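Local coordinates for PUM-HD domain-containing protein (Caenorhabditis elegans, PDB 7CGF) that binds RNA through a curved array of Pumilio repeats and probably recognises the 3' untranslated regions of messenger RNAs, at residues Ile163-Ile174 and Arg200-Gln209; Val297-Lys305 and Thr331-Phe342. The protein carries 2 engineered substitutions. All coordinates share one frame; numbering follows the deposited sequence. Where two conformers were deposited one is given.

In the fold
Two contacts, each spanning 25 intervening residues, lie one after the other along the PUM-HD domain, neither nested nor crossed. From the N terminus, contact 1 comes first: the chain leaves helix 155-165, enters helix 172-178, runs through helix 184-189, and comes back alongside at the end of helix 194-204 and the start of helix 207-219, closing the loop. It joins two successive predicted Pumilio repeats near the middle of the arc, beside the RNA. Contact 2 closes later, folding Thr331-Phe342 back over helix 299-304 near the C-terminal end of the domain. Their centres lie about 46 Å apart, so the two do not meet.

Contact 1. Residues Ile163-Ile174 and Arg200-Gln209; sequences IEKVSPQYVQFI and RCLEHCSPSQ
With its CG beside the backbone N (chi1 -72°) and the chain beyond it extended, Gln209 reaches across to the turn before helix 172-178, while Gln172, bent at chi2 (63°), curls back to meet it. Gln209 NE2 spends its two N-H groups: one goes to Pro168 O at 2.9 Å, the other to Gln172 OE1 at 2.9 Å. Both acceptors lie in its amide plane, yet each carbonyl is met from above its own plane. Pro168 O also takes Val171 N on its opposite face, and Ser206 N binds Gln209 OE1 on a lone pair at 3.0 Å, which fixes the amide's rotation. Gln172 NE2 is hydrogen-bonded to Asp176 OD1.

On the helix 155-165 side, Ile163 sets CG2 on Arg200 O at 3.4 Å. Glu164 CA sits over the His204 ring, 4.1 Å from its centroid. Glu164 OE2 forms a salt bridge to Arg200 NE at 3.4 Å, the carboxylate plane turned 36° from the guanidinium; Arg200 NH2 continues the network to Glu203 OE1 at 2.8 Å. Arg200 also packs on a guanine base of the RNA, so this seam between two successive predicted Pumilio repeats runs up to the RNA-binding surface of the PUF superhelix.

Contact 2. Residues Val297-Lys305 and Thr331-Phe342; sequences VPIVVQMMK and TVRPHIPVLRQF
Thr331 opens the second segment by laying its CG2 methyl on the Pro298 ring, 3.6 Å from CB, with Val300 CG1 close by; its hydroxyl turns to Glu327 O. In Val332, CG1 is anti to the backbone N (chi1 168°) and CG2 beside that N, which parts the two methyls: CG2 meets Val300 CG1 at 3.8 Å and CG1 meets Met304 SD at 3.8 Å. A short 3-10 turn then brings in His335. Val301 CG2 lies over one face of its imidazole, 3.9 Å from the centroid and displaced from the ring centre, while Pro298 CD approaches NE2 obliquely at 3.7 Å. The ring's edge meets Val332 O in plane. Were the His335 ring cut back to an alanine, Val301 CG2 would probably lose the face beneath it and a gap would open beside Pro298 CD.

Here the end of helix 322-332, the 3-10 turn and helix 336-339 pack on helix 299-304 in the C-terminal part of the PUM-HD, with no hydrogen bond between the two segments. Helix 345-351 borders the same apolar layer through Leu349, which touches both Met304 and Leu339. Leu339 divides its branches, CD1 against Met304 SD and CD2 against Lys305 CE at 3.6 Å. At the far end Phe342 offers a ring face to the extended aliphatic chain of Lys305, whose CG stands 3.9 Å from the ring centroid, 8° off the normal.

Contact 1. Residues Ile163-Ile174 and Arg200-Gln209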
loop_
_atom_site.group_PDB
_atom_site.type_symbol
_atom_site.label_atom_id
_atom_site.label_comp_id
_atom_site.label_asym_id
_atom_site.label_seq_id
_atom_site.Cartn_x
_atom_site.Cartn_y
_atom_site.Cartn_z
ATOM N N ILE A 163 10.258 -0.309 -2.526
ATOM C CA ILE A 163 10.385 0.471 -1.295
ATOM C C ILE A 163 10.361 -0.434 -0.076
ATOM O O ILE A 163 11.053 -0.172 0.921
ATOM C CB ILE A 163 9.273 1.544 -1.241
ATOM C CG1 ILE A 163 9.498 2.576 -2.347
ATOM C CG2 ILE A 163 9.230 2.242 0.125
ATOM C CD1 ILE A 163 8.240 3.400 -2.676
ATOM N N GLU A 164 9.578 -1.513 -0.133
ATOM C CA GLU A 164 9.475 -2.429 0.998
ATOM C C GLU A 164 10.753 -3.244 1.202
ATOM O O GLU A 164 11.135 -3.518 2.346
ATOM C CB GLU A 164 8.288 -3.367 0.782
ATOM C CG GLU A 164 6.939 -2.692 0.941
ATOM C CD GLU A 164 5.806 -3.527 0.352
ATOM O OE1 GLU A 164 6.075 -4.650 -0.149
ATOM O OE2 GLU A 164 4.653 -3.045 0.383
ATOM N N LYS A 165 11.422 -3.645 0.115
ATOM C CA LYS A 165 12.415 -4.720 0.168
ATOM C C LYS A 165 13.842 -4.278 -0.116
ATOM O O LYS A 165 14.760 -5.095 0.012
ATOM C CB LYS A 165 12.051 -5.831 -0.835
ATOM C CG LYS A 165 10.724 -6.475 -0.589
ATOM C CD LYS A 165 10.685 -7.224 0.722
ATOM C CE LYS A 165 11.716 -8.346 0.751
ATOM N NZ LYS A 165 11.367 -9.368 1.784
ATOM N N VAL A 166 14.063 -3.033 -0.513
ATOM C CA VAL A 166 15.393 -2.564 -0.883
ATOM C C VAL A 166 15.826 -1.487 0.103
ATOM O O VAL A 166 15.016 -0.655 0.532
ATOM C CB VAL A 166 15.413 -2.033 -2.327
ATOM C CG1 VAL A 166 16.812 -1.626 -2.732
ATOM C CG2 VAL A 166 14.865 -3.095 -3.287
ATOM N N SER A 167 17.105 -1.508 0.474
ATOM C CA SER A 167 17.592 -0.533 1.440
ATOM C C SER A 167 17.299 0.888 0.969
ATOM O O SER A 167 17.441 1.191 -0.221
ATOM C CB SER A 167 19.093 -0.699 1.665
ATOM O OG SER A 167 19.359 -2.007 2.124
ATOM N N PRO A 168 16.930 1.783 1.885
ATOM C CA PRO A 168 16.506 3.148 1.501
ATOM C C PRO A 168 17.446 3.891 0.566
ATOM O O PRO A 168 16.975 4.592 -0.341
ATOM C CB PRO A 168 16.411 3.857 2.858
ATOM C CG PRO A 168 16.068 2.767 3.810
ATOM C CD PRO A 168 16.740 1.524 3.321
ATOM N N GLN A 169 18.762 3.767 0.746
ATOM C CA GLN A 169 19.665 4.527 -0.110
ATOM C C GLN A 169 19.478 4.184 -1.580
ATOM O O GLN A 169 19.756 5.023 -2.443
ATOM C CB GLN A 169 21.122 4.295 0.303
ATOM C CG GLN A 169 21.623 2.887 0.057
ATOM C CD GLN A 169 23.099 2.728 0.377
ATOM O OE1 GLN A 169 23.461 2.081 1.358
ATOM N NE2 GLN A 169 23.954 3.311 -0.453
ATOM N N TYR A 170 18.985 2.985 -1.891
ATOM C CA TYR A 170 18.835 2.563 -3.275
ATOM C C TYR A 170 17.459 2.877 -3.857
ATOM O O TYR A 170 17.219 2.563 -5.026
ATOM C CB TYR A 170 19.138 1.059 -3.407
ATOM C CG TYR A 170 20.526 0.710 -2.916
ATOM C CD1 TYR A 170 21.653 1.199 -3.566
ATOM C CD2 TYR A 170 20.710 -0.090 -1.791
ATOM C CE1 TYR A 170 22.932 0.895 -3.116
ATOM C CE2 TYR A 170 21.986 -0.399 -1.330
ATOM C CZ TYR A 170 23.087 0.096 -1.999
ATOM O OH TYR A 170 24.351 -0.205 -1.547
ATOM N N VAL A 171 16.559 3.493 -3.088
ATOM C CA VAL A 171 15.318 4.020 -3.651
ATOM C C VAL A 171 15.292 5.536 -3.611
ATOM O O VAL A 171 14.228 6.139 -3.775
ATOM C CB VAL A 171 14.073 3.435 -2.962
ATOM C CG1 VAL A 171 14.018 1.922 -3.177
ATOM C CG2 VAL A 171 14.050 3.779 -1.471
ATOM N N GLN A 172 16.441 6.175 -3.362
ATOM C CA GLN A 172 16.493 7.632 -3.433
ATOM C C GLN A 172 15.946 8.154 -4.760
ATOM O O GLN A 172 15.285 9.197 -4.783
ATOM C CB GLN A 172 17.932 8.116 -3.220
ATOM C CG GLN A 172 18.041 9.631 -3.123
ATOM C CD GLN A 172 17.304 10.194 -1.937
ATOM O OE1 GLN A 172 17.427 9.705 -0.812
ATOM N NE2 GLN A 172 16.527 11.240 -2.177
ATOM N N PHE A 173 16.162 7.424 -5.863
ATOM C CA PHE A 173 15.665 7.893 -7.153
ATOM C C PHE A 173 14.146 7.949 -7.183
ATOM O O PHE A 173 13.572 8.741 -7.944
ATOM C CB PHE A 173 16.207 7.026 -8.298
ATOM C CG PHE A 173 15.491 5.709 -8.484
ATOM C CD1 PHE A 173 15.874 4.582 -7.761
ATOM C CD2 PHE A 173 14.467 5.592 -9.405
ATOM C CE1 PHE A 173 15.216 3.371 -7.940
ATOM C CE2 PHE A 173 13.803 4.374 -9.596
ATOM C CZ PHE A 173 14.185 3.268 -8.866
ATOM N N ILE A 174 13.476 7.127 -6.364
ATOM C CA ILE A 174 12.019 7.193 -6.259
ATOM C C ILE A 174 11.594 8.403 -5.436
ATOM O O ILE A 174 10.642 9.109 -5.787
ATOM C CB ILE A 174 11.465 5.883 -5.653
ATOM C CG1 ILE A 174 11.817 4.690 -6.544
ATOM C CG2 ILE A 174 9.948 6.013 -5.374
ATOM C CD1 ILE A 174 11.557 3.316 -5.872
ATOM N N ARG A 200 3.975 4.096 1.192
ATOM C CA ARG A 200 5.066 3.148 1.390
ATOM C C ARG A 200 6.374 3.876 1.685
ATOM O O ARG A 200 7.147 3.460 2.561
ATOM C CB ARG A 200 5.188 2.239 0.161
ATOM C CG ARG A 200 5.563 0.786 0.448
ATOM C CD ARG A 200 4.536 0.047 1.304
ATOM N NE ARG A 200 3.221 0.014 0.670
ATOM C CZ ARG A 200 2.115 0.566 1.174
ATOM N NH1 ARG A 200 0.964 0.493 0.509
ATOM N NH2 ARG A 200 2.138 1.174 2.344
ATOM N N CYS A 201 6.619 4.993 0.991
ATOM C CA CYS A 201 7.795 5.808 1.288
ATOM C C CYS A 201 7.782 6.322 2.719
ATOM O O CYS A 201 8.819 6.306 3.400
ATOM C CB CYS A 201 7.883 6.979 0.316
ATOM S SG CYS A 201 8.403 6.466 -1.302
ATOM N N LEU A 202 6.625 6.795 3.201
ATOM C CA LEU A 202 6.552 7.296 4.576
ATOM C C LEU A 202 6.808 6.193 5.594
ATOM O O LEU A 202 7.348 6.465 6.678
ATOM C CB LEU A 202 5.186 7.942 4.823
ATOM C CG LEU A 202 4.909 9.171 3.969
ATOM C CD1 LEU A 202 3.441 9.584 4.138
ATOM C CD2 LEU A 202 5.849 10.307 4.353
ATOM N N GLU A 203 6.452 4.952 5.258
ATOM C CA GLU A 203 6.660 3.810 6.147
ATOM C C GLU A 203 8.112 3.357 6.195
ATOM O O GLU A 203 8.594 2.962 7.262
ATOM C CB GLU A 203 5.801 2.629 5.705
ATOM C CG GLU A 203 4.336 2.785 6.002
ATOM C CD GLU A 203 3.498 1.817 5.200
ATOM O OE1 GLU A 203 4.073 1.079 4.367
ATOM O OE2 GLU A 203 2.263 1.801 5.402
ATOM N N HIS A 204 8.823 3.369 5.059
ATOM C CA HIS A 204 10.105 2.675 4.968
ATOM C C HIS A 204 11.316 3.560 4.712
ATOM O O HIS A 204 12.446 3.115 4.954
ATOM C CB HIS A 204 10.064 1.619 3.857
ATOM C CG HIS A 204 9.091 0.521 4.116
ATOM N ND1 HIS A 204 9.396 -0.567 4.906
ATOM C CD2 HIS A 204 7.818 0.336 3.692
ATOM C CE1 HIS A 204 8.351 -1.376 4.958
ATOM N NE2 HIS A 204 7.380 -0.853 4.232
ATOM N N CYS A 205 11.135 4.759 4.188
ATOM C CA CYS A 205 12.294 5.571 3.868
ATOM C C CYS A 205 12.850 6.224 5.125
ATOM O O CYS A 205 12.184 6.306 6.157
ATOM C CB CYS A 205 11.930 6.622 2.830
ATOM S SG CYS A 205 11.613 5.894 1.231
ATOM N N SER A 206 14.100 6.685 5.024
ATOM C CA SER A 206 14.769 7.293 6.159
ATOM C C SER A 206 14.191 8.677 6.439
ATOM O O SER A 206 13.620 9.311 5.550
ATOM C CB SER A 206 16.273 7.374 5.896
ATOM O OG SER A 206 16.553 7.977 4.643
ATOM N N PRO A 207 14.314 9.168 7.679
ATOM C CA PRO A 207 13.776 10.505 7.982
ATOM C C PRO A 207 14.379 11.612 7.123
ATOM O O PRO A 207 13.699 12.614 6.870
ATOM C CB PRO A 207 14.098 10.691 9.474
ATOM C CG PRO A 207 15.137 9.656 9.787
ATOM C CD PRO A 207 14.859 8.510 8.880
ATOM N N SER A 208 15.618 11.452 6.643
ATOM C CA SER A 208 16.187 12.428 5.714
ATOM C C SER A 208 15.494 12.379 4.366
ATOM O O SER A 208 15.427 13.392 3.658
ATOM C CB SER A 208 17.689 12.187 5.525
ATOM O OG SER A 208 17.968 11.464 4.324
ATOM N N GLN A 209 15.004 11.203 3.976
ATOM C CA GLN A 209 14.246 11.080 2.748
ATOM C C GLN A 209 12.820 11.572 2.943
ATOM O O GLN A 209 12.284 12.277 2.086
ATOM C CB GLN A 209 14.246 9.629 2.271
ATOM C CG GLN A 209 15.584 9.155 1.723
ATOM C CD GLN A 209 15.590 7.671 1.388
ATOM O OE1 GLN A 209 15.075 6.854 2.157
ATOM N NE2 GLN A 209 16.199 7.317 0.260
#

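Contact 2. Residues Val297-Lys305 and Thr331-Phe342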
loop_
_atom_site.group_PDB
_atom_site.type_symbol
_atom_site.label_atom_id
_atom_site.label_comp_id
_atom_site.label_asym_id
_atom_site.label_seq_id
_atom_site.Cartn_x
_atom_site.Cartn_y
_atom_site.Cartn_z
ATOM N N VAL A 297 -23.495 27.557 20.032
ATOM C CA VAL A 297 -23.318 26.397 20.903
ATOM C C VAL A 297 -21.897 25.865 20.726
ATOM O O VAL A 297 -21.245 26.184 19.717
ATOM C CB VAL A 297 -24.375 25.318 20.609
ATOM C CG1 VAL A 297 -25.767 25.924 20.591
ATOM C CG2 VAL A 297 -24.087 24.633 19.302
ATOM N N PRO A 298 -21.367 25.082 21.674
ATOM C CA PRO A 298 -19.984 24.603 21.549
ATOM C C PRO A 298 -19.801 23.733 20.315
ATOM O O PRO A 298 -20.730 23.065 19.857
ATOM C CB PRO A 298 -19.766 23.791 22.831
ATOM C CG PRO A 298 -20.794 24.302 23.787
ATOM C CD PRO A 298 -21.976 24.664 22.949
ATOM N N ILE A 299 -18.573 23.748 19.786
ATOM C CA ILE A 299 -18.262 23.019 18.556
ATOM C C ILE A 299 -18.624 21.547 18.693
ATOM O O ILE A 299 -19.149 20.937 17.753
ATOM C CB ILE A 299 -16.776 23.212 18.187
ATOM C CG1 ILE A 299 -16.476 24.688 17.898
ATOM C CG2 ILE A 299 -16.387 22.359 17.003
ATOM C CD1 ILE A 299 -17.059 25.190 16.607
ATOM N N VAL A 300 -18.345 20.948 19.857
ATOM C CA VAL A 300 -18.591 19.519 20.044
ATOM C C VAL A 300 -20.074 19.198 19.888
ATOM O O VAL A 300 -20.435 18.123 19.388
ATOM C CB VAL A 300 -18.035 19.047 21.407
ATOM C CG1 VAL A 300 -18.679 19.824 22.583
ATOM C CG2 VAL A 300 -18.210 17.542 21.572
ATOM N N VAL A 301 -20.951 20.128 20.279
ATOM C CA VAL A 301 -22.386 19.931 20.111
ATOM C C VAL A 301 -22.763 19.970 18.633
ATOM O O VAL A 301 -23.460 19.079 18.133
ATOM C CB VAL A 301 -23.160 20.983 20.922
ATOM C CG1 VAL A 301 -24.655 20.817 20.710
ATOM C CG2 VAL A 301 -22.788 20.876 22.395
ATOM N N GLN A 302 -22.292 20.995 17.913
ATOM C CA GLN A 302 -22.507 21.069 16.471
ATOM C C GLN A 302 -21.978 19.823 15.774
ATOM O O GLN A 302 -22.614 19.295 14.853
ATOM C CB GLN A 302 -21.826 22.309 15.902
ATOM C CG GLN A 302 -22.214 23.609 16.588
ATOM C CD GLN A 302 -21.446 24.801 16.060
ATOM O OE1 GLN A 302 -21.147 24.885 14.870
ATOM N NE2 GLN A 302 -21.105 25.729 16.952
ATOM N N MET A 303 -20.819 19.333 16.215
ATOM C CA MET A 303 -20.226 18.147 15.606
ATOM C C MET A 303 -21.118 16.924 15.775
ATOM O O MET A 303 -21.223 16.094 14.868
ATOM C CB MET A 303 -18.842 17.903 16.214
ATOM C CG MET A 303 -17.792 18.888 15.719
ATOM S SD MET A 303 -16.247 18.733 16.652
ATOM C CE MET A 303 -15.726 17.081 16.204
ATOM N N MET A 304 -21.771 16.790 16.928
ATOM C CA MET A 304 -22.605 15.620 17.167
ATOM C C MET A 304 -23.836 15.601 16.271
ATOM O O MET A 304 -24.427 14.534 16.079
ATOM C CB MET A 304 -23.023 15.567 18.639
ATOM C CG MET A 304 -21.884 15.229 19.589
ATOM S SD MET A 304 -22.344 15.356 21.329
ATOM C CE MET A 304 -23.266 13.834 21.517
ATOM N N LYS A 305 -24.227 16.748 15.724
ATOM C CA LYS A 305 -25.357 16.842 14.812
ATOM C C LYS A 305 -24.987 16.524 13.368
ATOM O O LYS A 305 -25.875 16.522 12.509
ATOM C CB LYS A 305 -25.965 18.247 14.874
ATOM C CG LYS A 305 -26.578 18.611 16.225
ATOM C CD LYS A 305 -26.863 20.105 16.318
ATOM C CE LYS A 305 -27.517 20.453 17.649
ATOM N NZ LYS A 305 -27.558 21.919 17.898
ATOM N N THR A 331 -19.600 19.920 28.963
ATOM C CA THR A 331 -19.956 20.783 27.846
ATOM C C THR A 331 -21.193 20.284 27.103
ATOM O O THR A 331 -22.000 21.094 26.634
ATOM C CB THR A 331 -18.762 20.887 26.886
ATOM O OG1 THR A 331 -17.608 21.324 27.618
ATOM C CG2 THR A 331 -19.037 21.871 25.771
ATOM N N VAL A 332 -21.367 18.972 27.003
ATOM C CA VAL A 332 -22.411 18.397 26.162
ATOM C C VAL A 332 -23.722 18.220 26.924
ATOM O O VAL A 332 -24.798 18.454 26.366
ATOM C CB VAL A 332 -21.923 17.059 25.573
ATOM C CG1 VAL A 332 -23.083 16.301 24.933
ATOM C CG2 VAL A 332 -20.815 17.299 24.546
ATOM N N ARG A 333 -23.647 17.824 28.196
ATOM C CA ARG A 333 -24.842 17.417 28.939
ATOM C C ARG A 333 -26.011 18.403 28.875
ATOM O O ARG A 333 -27.152 17.939 28.721
ATOM C CB ARG A 333 -24.476 17.128 30.403
ATOM C CG ARG A 333 -25.532 16.293 31.124
ATOM C CD ARG A 333 -25.228 16.095 32.606
ATOM N NE ARG A 333 -24.162 15.130 32.863
ATOM C CZ ARG A 333 -24.307 13.811 32.785
ATOM N NH1 ARG A 333 -25.477 13.292 32.439
ATOM N NH2 ARG A 333 -23.283 13.010 33.045
ATOM N N PRO A 334 -25.825 19.726 28.981
ATOM C CA PRO A 334 -26.983 20.629 28.831
ATOM C C PRO A 334 -27.725 20.487 27.510
ATOM O O PRO A 334 -28.930 20.765 27.452
ATOM C CB PRO A 334 -26.356 22.023 28.968
ATOM C CG PRO A 334 -25.158 21.809 29.817
ATOM C CD PRO A 334 -24.625 20.457 29.430
ATOM N N HIS A 335 -27.051 20.069 26.444
ATOM C CA HIS A 335 -27.658 20.034 25.121
ATOM C C HIS A 335 -28.275 18.687 24.784
ATOM O O HIS A 335 -28.763 18.508 23.664
ATOM C CB HIS A 335 -26.614 20.408 24.066
ATOM C CG HIS A 335 -25.935 21.712 24.341
ATOM N ND1 HIS A 335 -26.242 22.868 23.657
ATOM C CD2 HIS A 335 -24.977 22.048 25.236
ATOM C CE1 HIS A 335 -25.499 23.858 24.116
ATOM N NE2 HIS A 335 -24.721 23.388 25.074
ATOM N N ILE A 336 -28.275 17.743 25.726
ATOM C CA ILE A 336 -28.718 16.381 25.412
ATOM C C ILE A 336 -30.173 16.316 24.957
ATOM O O ILE A 336 -30.473 15.523 24.050
ATOM C CB ILE A 336 -28.408 15.444 26.587
ATOM C CG1 ILE A 336 -26.895 15.389 26.815
ATOM C CG2 ILE A 336 -28.956 14.047 26.329
ATOM C CD1 ILE A 336 -26.431 14.201 27.633
ATOM N N PRO A 337 -31.131 17.095 25.526
ATOM C CA PRO A 337 -32.507 17.034 25.003
ATOM C C PRO A 337 -32.601 17.278 23.500
ATOM O O PRO A 337 -33.087 16.415 22.760
ATOM C CB PRO A 337 -33.236 18.131 25.797
ATOM C CG PRO A 337 -32.151 18.962 26.425
ATOM C CD PRO A 337 -31.058 17.986 26.697
ATOM N N VAL A 338 -32.120 18.436 23.036
ATOM C CA VAL A 338 -32.252 18.784 21.626
ATOM C C VAL A 338 -31.405 17.887 20.724
ATOM O O VAL A 338 -31.730 17.724 19.542
ATOM C CB VAL A 338 -31.908 20.272 21.417
ATOM C CG1 VAL A 338 -32.611 21.115 22.469
ATOM C CG2 VAL A 338 -30.406 20.506 21.441
ATOM N N LEU A 339 -30.330 17.290 21.247
ATOM C CA LEU A 339 -29.546 16.363 20.441
ATOM C C LEU A 339 -30.279 15.053 20.205
ATOM O O LEU A 339 -30.001 14.367 19.217
ATOM C CB LEU A 339 -28.193 16.086 21.101
ATOM C CG LEU A 339 -27.214 17.258 21.154
ATOM C CD1 LEU A 339 -26.004 16.903 21.996
ATOM C CD2 LEU A 339 -26.789 17.660 19.755
ATOM N N ARG A 340 -31.217 14.695 21.082
ATOM C CA ARG A 340 -31.965 13.459 20.891
ATOM C C ARG A 340 -32.868 13.496 19.656
ATOM O O ARG A 340 -33.295 12.433 19.189
ATOM C CB ARG A 340 -32.786 13.159 22.150
ATOM N N GLN A 341 -33.138 14.684 19.099
ATOM C CA GLN A 341 -34.156 14.848 18.067
ATOM C C GLN A 341 -33.613 14.709 16.654
ATOM O O GLN A 341 -34.382 14.416 15.735
ATOM C CB GLN A 341 -34.837 16.219 18.217
ATOM N N PHE A 342 -32.318 14.891 16.472
ATOM C CA PHE A 342 -31.723 15.001 15.165
ATOM C C PHE A 342 -31.621 13.645 14.498
ATOM O O PHE A 342 -31.748 12.604 15.146
ATOM C CB PHE A 342 -30.324 15.627 15.266
ATOM C CG PHE A 342 -30.319 17.141 15.231
ATOM C CD1 PHE A 342 -30.767 17.844 16.332
ATOM C CD2 PHE A 342 -29.847 17.857 14.127
ATOM C CE1 PHE A 342 -30.782 19.220 16.348
ATOM C CE2 PHE A 342 -29.855 19.265 14.139
ATOM C CZ PHE A 342 -30.328 19.941 15.262
#